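Local coordinates for catalase (Exiguobacterium oxidotolerans, PDB 2J2M), which probably breaks hydrogen peroxide down to water and oxygen at a haem iron, as a tetrameric haem catalase, at residues A[283-288]-A[424-429]; A[438-443]-A[468-473]. All blocks are in the same frame, centred on the assembly; numbering follows the deposited sequence.

Contact 1 of 2, residues A[283-288]-A[424-429]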
loop_
_atom_site.group_PDB
_atom_site.type_symbol
_atom_site.label_atom_id
_atom_site.label_comp_id
_atom_site.label_asym_id
_atom_site.label_seq_id
_atom_site.Cartn_x
_atom_site.Cartn_y
_atom_site.Cartn_z
ATOM N N ASP A 283 39.740 3.875 6.989
ATOM C CA ASP A 283 40.007 2.494 7.387
ATOM C C ASP A 283 40.881 2.452 8.646
ATOM O O ASP A 283 41.534 3.455 8.996
ATOM C CB ASP A 283 40.679 1.717 6.251
ATOM C CG ASP A 283 40.614 0.216 6.447
ATOM O OD1 ASP A 283 40.041 -0.246 7.465
ATOM O OD2 ASP A 283 41.119 -0.531 5.583
ATOM N N TRP A 284 40.834 1.307 9.340
ATOM C CA TRP A 284 41.683 1.034 10.498
ATOM C C TRP A 284 42.552 -0.082 10.047
ATOM O O TRP A 284 42.116 -1.241 10.038
ATOM C CB TRP A 284 40.906 0.520 11.706
ATOM C CG TRP A 284 39.993 1.465 12.371
ATOM C CD1 TRP A 284 39.648 2.727 11.964
ATOM C CD2 TRP A 284 39.259 1.210 13.563
ATOM N NE1 TRP A 284 38.735 3.277 12.847
ATOM C CE2 TRP A 284 38.489 2.369 13.841
ATOM C CE3 TRP A 284 39.200 0.127 14.455
ATOM C CZ2 TRP A 284 37.650 2.456 14.953
ATOM C CZ3 TRP A 284 38.361 0.215 15.557
ATOM C CH2 TRP A 284 37.595 1.371 15.791
ATOM N N PHE A 285 43.769 0.262 9.658
ATOM C CA PHE A 285 44.701 -0.716 9.124
ATOM C C PHE A 285 45.015 -1.759 10.187
ATOM O O PHE A 285 45.142 -1.418 11.358
ATOM C CB PHE A 285 45.967 -0.019 8.631
ATOM C CG PHE A 285 45.730 0.964 7.514
ATOM C CD1 PHE A 285 46.203 2.269 7.607
ATOM C CD2 PHE A 285 45.053 0.584 6.349
ATOM C CE1 PHE A 285 46.023 3.193 6.541
ATOM C CE2 PHE A 285 44.849 1.503 5.302
ATOM C CZ PHE A 285 45.341 2.810 5.401
ATOM N N GLU A 286 45.095 -3.027 9.772
ATOM C CA GLU A 286 45.374 -4.128 10.704
ATOM C C GLU A 286 46.710 -3.871 11.384
ATOM O O GLU A 286 46.924 -4.265 12.540
ATOM C CB GLU A 286 45.379 -5.490 9.994
ATOM C CG GLU A 286 45.749 -6.645 10.934
ATOM C CD GLU A 286 45.480 -8.027 10.356
ATOM O OE1 GLU A 286 45.293 -8.149 9.131
ATOM O OE2 GLU A 286 45.469 -8.999 11.136
ATOM N N ASP A 287 47.576 -3.188 10.635
ATOM C CA ASP A 287 48.874 -2.687 11.064
ATOM C C ASP A 287 48.780 -1.781 12.279
ATOM O O ASP A 287 49.664 -1.793 13.146
ATOM C CB ASP A 287 49.493 -1.849 9.928
ATOM C CG ASP A 287 50.487 -2.625 9.116
ATOM O OD1 ASP A 287 50.493 -2.463 7.872
ATOM O OD2 ASP A 287 51.263 -3.422 9.708
ATOM N N VAL A 288 47.755 -0.943 12.310
ATOM C CA VAL A 288 47.669 0.022 13.388
ATOM C C VAL A 288 46.761 -0.486 14.508
ATOM O O VAL A 288 47.028 -0.211 15.676
ATOM C CB VAL A 288 47.363 1.485 12.904
ATOM C CG1 VAL A 288 47.901 1.729 11.474
ATOM C CG2 VAL A 288 45.888 1.839 13.017
ATOM N N ALA A 424 43.765 7.822 1.557
ATOM C CA ALA A 424 43.659 7.331 0.180
ATOM C C ALA A 424 45.042 7.082 -0.429
ATOM O O ALA A 424 45.283 6.031 -1.041
ATOM C CB ALA A 424 42.881 8.312 -0.667
ATOM N N GLY A 425 45.951 8.043 -0.242
ATOM C CA GLY A 425 47.345 7.879 -0.676
ATOM C C GLY A 425 48.020 6.679 -0.044
ATOM O O GLY A 425 48.604 5.861 -0.747
ATOM N N GLU A 426 47.939 6.571 1.284
ATOM C CA GLU A 426 48.474 5.413 2.011
ATOM C C GLU A 426 47.907 4.106 1.478
ATOM O O GLU A 426 48.656 3.153 1.266
ATOM C CB GLU A 426 48.181 5.506 3.509
ATOM C CG GLU A 426 48.820 6.702 4.226
ATOM C CD GLU A 426 48.331 6.821 5.653
ATOM O OE1 GLU A 426 48.816 6.041 6.508
ATOM O OE2 GLU A 426 47.453 7.682 5.916
ATOM N N VAL A 427 46.589 4.064 1.251
ATOM C CA VAL A 427 45.950 2.888 0.638
ATOM C C VAL A 427 46.582 2.584 -0.715
ATOM O O VAL A 427 46.928 1.428 -0.983
ATOM C CB VAL A 427 44.390 3.001 0.520
ATOM C CG1 VAL A 427 43.822 1.859 -0.356
ATOM C CG2 VAL A 427 43.717 3.007 1.912
ATOM N N TYR A 428 46.765 3.600 -1.561
ATOM C CA TYR A 428 47.433 3.348 -2.842
ATOM C C TYR A 428 48.831 2.702 -2.656
ATOM O O TYR A 428 49.142 1.666 -3.272
ATOM C CB TYR A 428 47.538 4.619 -3.694
ATOM C CG TYR A 428 48.248 4.392 -5.018
ATOM C CD1 TYR A 428 49.576 4.792 -5.207
ATOM C CD2 TYR A 428 47.594 3.752 -6.077
ATOM C CE1 TYR A 428 50.220 4.573 -6.420
ATOM C CE2 TYR A 428 48.214 3.532 -7.275
ATOM C CZ TYR A 428 49.529 3.938 -7.450
ATOM O OH TYR A 428 50.137 3.706 -8.663
ATOM N N ARG A 429 49.647 3.303 -1.790
ATOM C CA ARG A 429 51.026 2.849 -1.590
ATOM C C ARG A 429 51.137 1.500 -0.872
ATOM O O ARG A 429 52.135 0.803 -1.025
ATOM C CB ARG A 429 51.886 3.936 -0.916
ATOM C CG ARG A 429 52.220 5.091 -1.871
ATOM C CD ARG A 429 52.973 6.233 -1.208
ATOM N NE ARG A 429 52.248 6.829 -0.083
ATOM C CZ ARG A 429 51.431 7.879 -0.173
ATOM N NH1 ARG A 429 50.841 8.342 0.923
ATOM N NH2 ARG A 429 51.185 8.457 -1.355
#
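F285 reaches from the loop between strands 257-265 and 292-302 to the helix 422-430, and its ring meets both V427 and E426. The loop is tied down before it gets there: D283 forms a salt bridge with R216 through OD1 and a hydrogen bond from its backbone N to the side chain of Q423, and the carbonyl of W284 is bonded to Q263, R216 and Q263 both being strand residues of the catalase barrel.

F285 then carries the contact. Its CG stands beside the backbone N, anti to the carbonyl carbon (chi1 -62°), and the ring presents its outer edge to the helix. The V427 CG2 methyl sits against the CE2-CZ side of the rim, 3.9 Å from both F285 CE2 and F285 CZ and near the plane of the ring, so V427 meets an edge and covers no face. On the neighbouring corner F285 CE1 is 4.0 Å from E426 OE1, with the carboxylate plane turned 70° from the ring. Past F285 the chain turns, V288 N bonding to F285 O at 2.8 Å. D287 reaches R430 through a salt bridge, while R430 also makes a cation-pi contact with F285.

No hydrogen bond crosses between the two segments. The touch that joins the barrel to the C-terminal helical domain is therefore not directional, and the carboxylate oxygen beside the ring may add at most a mildly favourable electrostatic term; the relative orientation is more likely set by the polar ties that flank it.

Contact 2 of 2, residues A[438-443]-A[468-473]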
loop_
_atom_site.group_PDB
_atom_site.type_symbol
_atom_site.label_atom_id
_atom_site.label_comp_id
_atom_site.label_asym_id
_atom_site.label_seq_id
_atom_site.Cartn_x
_atom_site.Cartn_y
_atom_site.Cartn_z
ATOM N N ALA A 438 46.126 -2.675 -12.043
ATOM C CA ALA A 438 44.684 -2.920 -12.196
ATOM C C ALA A 438 43.892 -1.646 -11.935
ATOM O O ALA A 438 42.978 -1.317 -12.694
ATOM C CB ALA A 438 44.206 -4.045 -11.267
ATOM N N LEU A 439 44.254 -0.933 -10.866
ATOM C CA LEU A 439 43.564 0.304 -10.486
ATOM C C LEU A 439 43.665 1.359 -11.582
ATOM O O LEU A 439 42.675 2.013 -11.907
ATOM C CB LEU A 439 44.098 0.853 -9.165
ATOM C CG LEU A 439 43.592 2.240 -8.732
ATOM C CD1 LEU A 439 42.137 2.180 -8.258
ATOM C CD2 LEU A 439 44.476 2.873 -7.666
ATOM N N LEU A 440 44.867 1.517 -12.141
ATOM C CA LEU A 440 45.107 2.479 -13.217
ATOM C C LEU A 440 44.294 2.132 -14.462
ATOM O O LEU A 440 43.624 2.990 -15.011
ATOM C CB LEU A 440 46.617 2.610 -13.533
ATOM C CG LEU A 440 47.081 3.586 -14.633
ATOM C CD1 LEU A 440 46.633 5.043 -14.374
ATOM C CD2 LEU A 440 48.608 3.507 -14.837
ATOM N N ASN A 441 44.312 0.875 -14.886
ATOM C CA ASN A 441 43.550 0.481 -16.074
ATOM C C ASN A 441 42.028 0.624 -15.902
ATOM O O ASN A 441 41.343 1.041 -16.834
ATOM C CB ASN A 441 43.989 -0.906 -16.612
ATOM C CG ASN A 441 45.412 -0.871 -17.247
ATOM O OD1 ASN A 441 45.560 -0.790 -18.480
ATOM N ND2 ASN A 441 46.454 -0.871 -16.402
ATOM N N ASN A 442 41.509 0.326 -14.709
ATOM C CA ASN A 442 40.069 0.491 -14.430
ATOM C C ASN A 442 39.625 1.962 -14.352
ATOM O O ASN A 442 38.602 2.336 -14.916
ATOM C CB ASN A 442 39.663 -0.254 -13.143
ATOM C CG ASN A 442 39.896 -1.754 -13.224
ATOM O OD1 ASN A 442 39.781 -2.356 -14.287
ATOM N ND2 ASN A 442 40.222 -2.364 -12.085
ATOM N N LEU A 443 40.412 2.783 -13.657
ATOM C CA LEU A 443 40.184 4.236 -13.600
ATOM C C LEU A 443 40.223 4.894 -14.974
ATOM O O LEU A 443 39.360 5.715 -15.315
ATOM C CB LEU A 443 41.204 4.931 -12.689
ATOM C CG LEU A 443 40.973 4.804 -11.189
ATOM C CD1 LEU A 443 42.156 5.428 -10.446
ATOM C CD2 LEU A 443 39.652 5.465 -10.790
ATOM N N ALA A 468 51.098 11.402 -5.839
ATOM C CA ALA A 468 51.565 12.177 -6.984
ATOM C C ALA A 468 51.849 11.323 -8.214
ATOM O O ALA A 468 51.515 11.730 -9.322
ATOM C CB ALA A 468 52.800 13.016 -6.598
ATOM N N SER A 469 52.447 10.146 -8.029
ATOM C CA SER A 469 52.767 9.278 -9.170
ATOM C C SER A 469 51.528 8.656 -9.820
ATOM O O SER A 469 51.475 8.536 -11.049
ATOM C CB SER A 469 53.813 8.212 -8.822
ATOM O OG SER A 469 53.274 7.165 -8.047
ATOM N N LEU A 470 50.527 8.284 -9.018
ATOM C CA LEU A 470 49.253 7.830 -9.584
ATOM C C LEU A 470 48.628 8.934 -10.428
ATOM O O LEU A 470 48.155 8.681 -11.544
ATOM C CB LEU A 470 48.256 7.377 -8.497
ATOM C CG LEU A 470 46.818 7.099 -8.994
ATOM C CD1 LEU A 470 46.747 5.938 -10.037
ATOM C CD2 LEU A 470 45.843 6.859 -7.844
ATOM N N GLY A 471 48.605 10.147 -9.878
ATOM C CA GLY A 471 48.051 11.291 -10.585
ATOM C C GLY A 471 48.786 11.574 -11.888
ATOM O O GLY A 471 48.157 11.918 -12.885
ATOM N N GLU A 472 50.112 11.421 -11.878
ATOM C CA GLU A 472 50.919 11.571 -13.094
ATOM C C GLU A 472 50.588 10.510 -14.158
ATOM O O GLU A 472 50.448 10.827 -15.348
ATOM C CB GLU A 472 52.411 11.524 -12.770
ATOM C CG GLU A 472 52.957 12.744 -12.046
ATOM C CD GLU A 472 54.362 12.495 -11.482
ATOM O OE1 GLU A 472 54.972 13.458 -10.939
ATOM O OE2 GLU A 472 54.850 11.328 -11.583
ATOM N N LYS A 473 50.469 9.254 -13.731
ATOM C CA LYS A 473 50.113 8.172 -14.650
ATOM C C LYS A 473 48.742 8.376 -15.284
ATOM O O LYS A 473 48.594 8.228 -16.488
ATOM C CB LYS A 473 50.204 6.817 -13.958
ATOM C CG LYS A 473 51.626 6.421 -13.633
ATOM C CD LYS A 473 51.704 5.394 -12.532
ATOM C CE LYS A 473 53.094 4.733 -12.538
ATOM N NZ LYS A 473 53.222 3.602 -11.555
#
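L440 sends CG anti to its own backbone N (chi1 -180°), which carries both of its methyls across to the helix 468-477. From that helix the backbone points K473 CB at the leucine, and the lysine CG, anti to the carbonyl carbon (chi1 -69°), directs the rest of the chain off. L440 CD2 comes to 3.8 Å from K473 CB, and L440 CD1 lies 4.0 Å from the same K473 CB. The two side chains cross at about a right angle; beyond CG the lysine runs out extended, taking its ammonium group away from the leucine.

A second pair of methyls closes the other part of the interface, where L470 CD2 meets L439 CD2 at 4.2 Å. L470 starts off across the line between the helices, yet its end bends nearer, and L470 CD1 is also 4.4 Å from L440 CD1. L470 thus has L439 and L440 as partners. This is helix-on-helix packing inside the helical C-terminal domain of a small-subunit catalase: the segment axes pass 11.1 Å apart and cross at -42°, with the N-to-C directions running the same general way.

F463 of helix 453-466 touches L443 and L470, Y428 of helix 422-430 touches L439 and L470, and one residue past the segment L474 touches L440 and L443. At the start of the helix 468-477, D467 accepts bonds from S469 OG and L470 N.

Along the chain contact 1 is complete before the first segment of contact 2 begins, and their centres lie about 17 Å apart. Contact 1 joins the barrel to the helix 422-430; contact 2 lies wholly among the helices that follow, on 433-447 and 468-477. Y428, which faces away from the loop of contact 1, bridges the two: Y428 CD2 is 3.6 Å from L439 CD2, and Y428 CZ is 3.8 Å from L470 CB. The helix 422-430 thus sits between the barrel and the rest of the C-terminal domain, and packing runs continuously from one into the other.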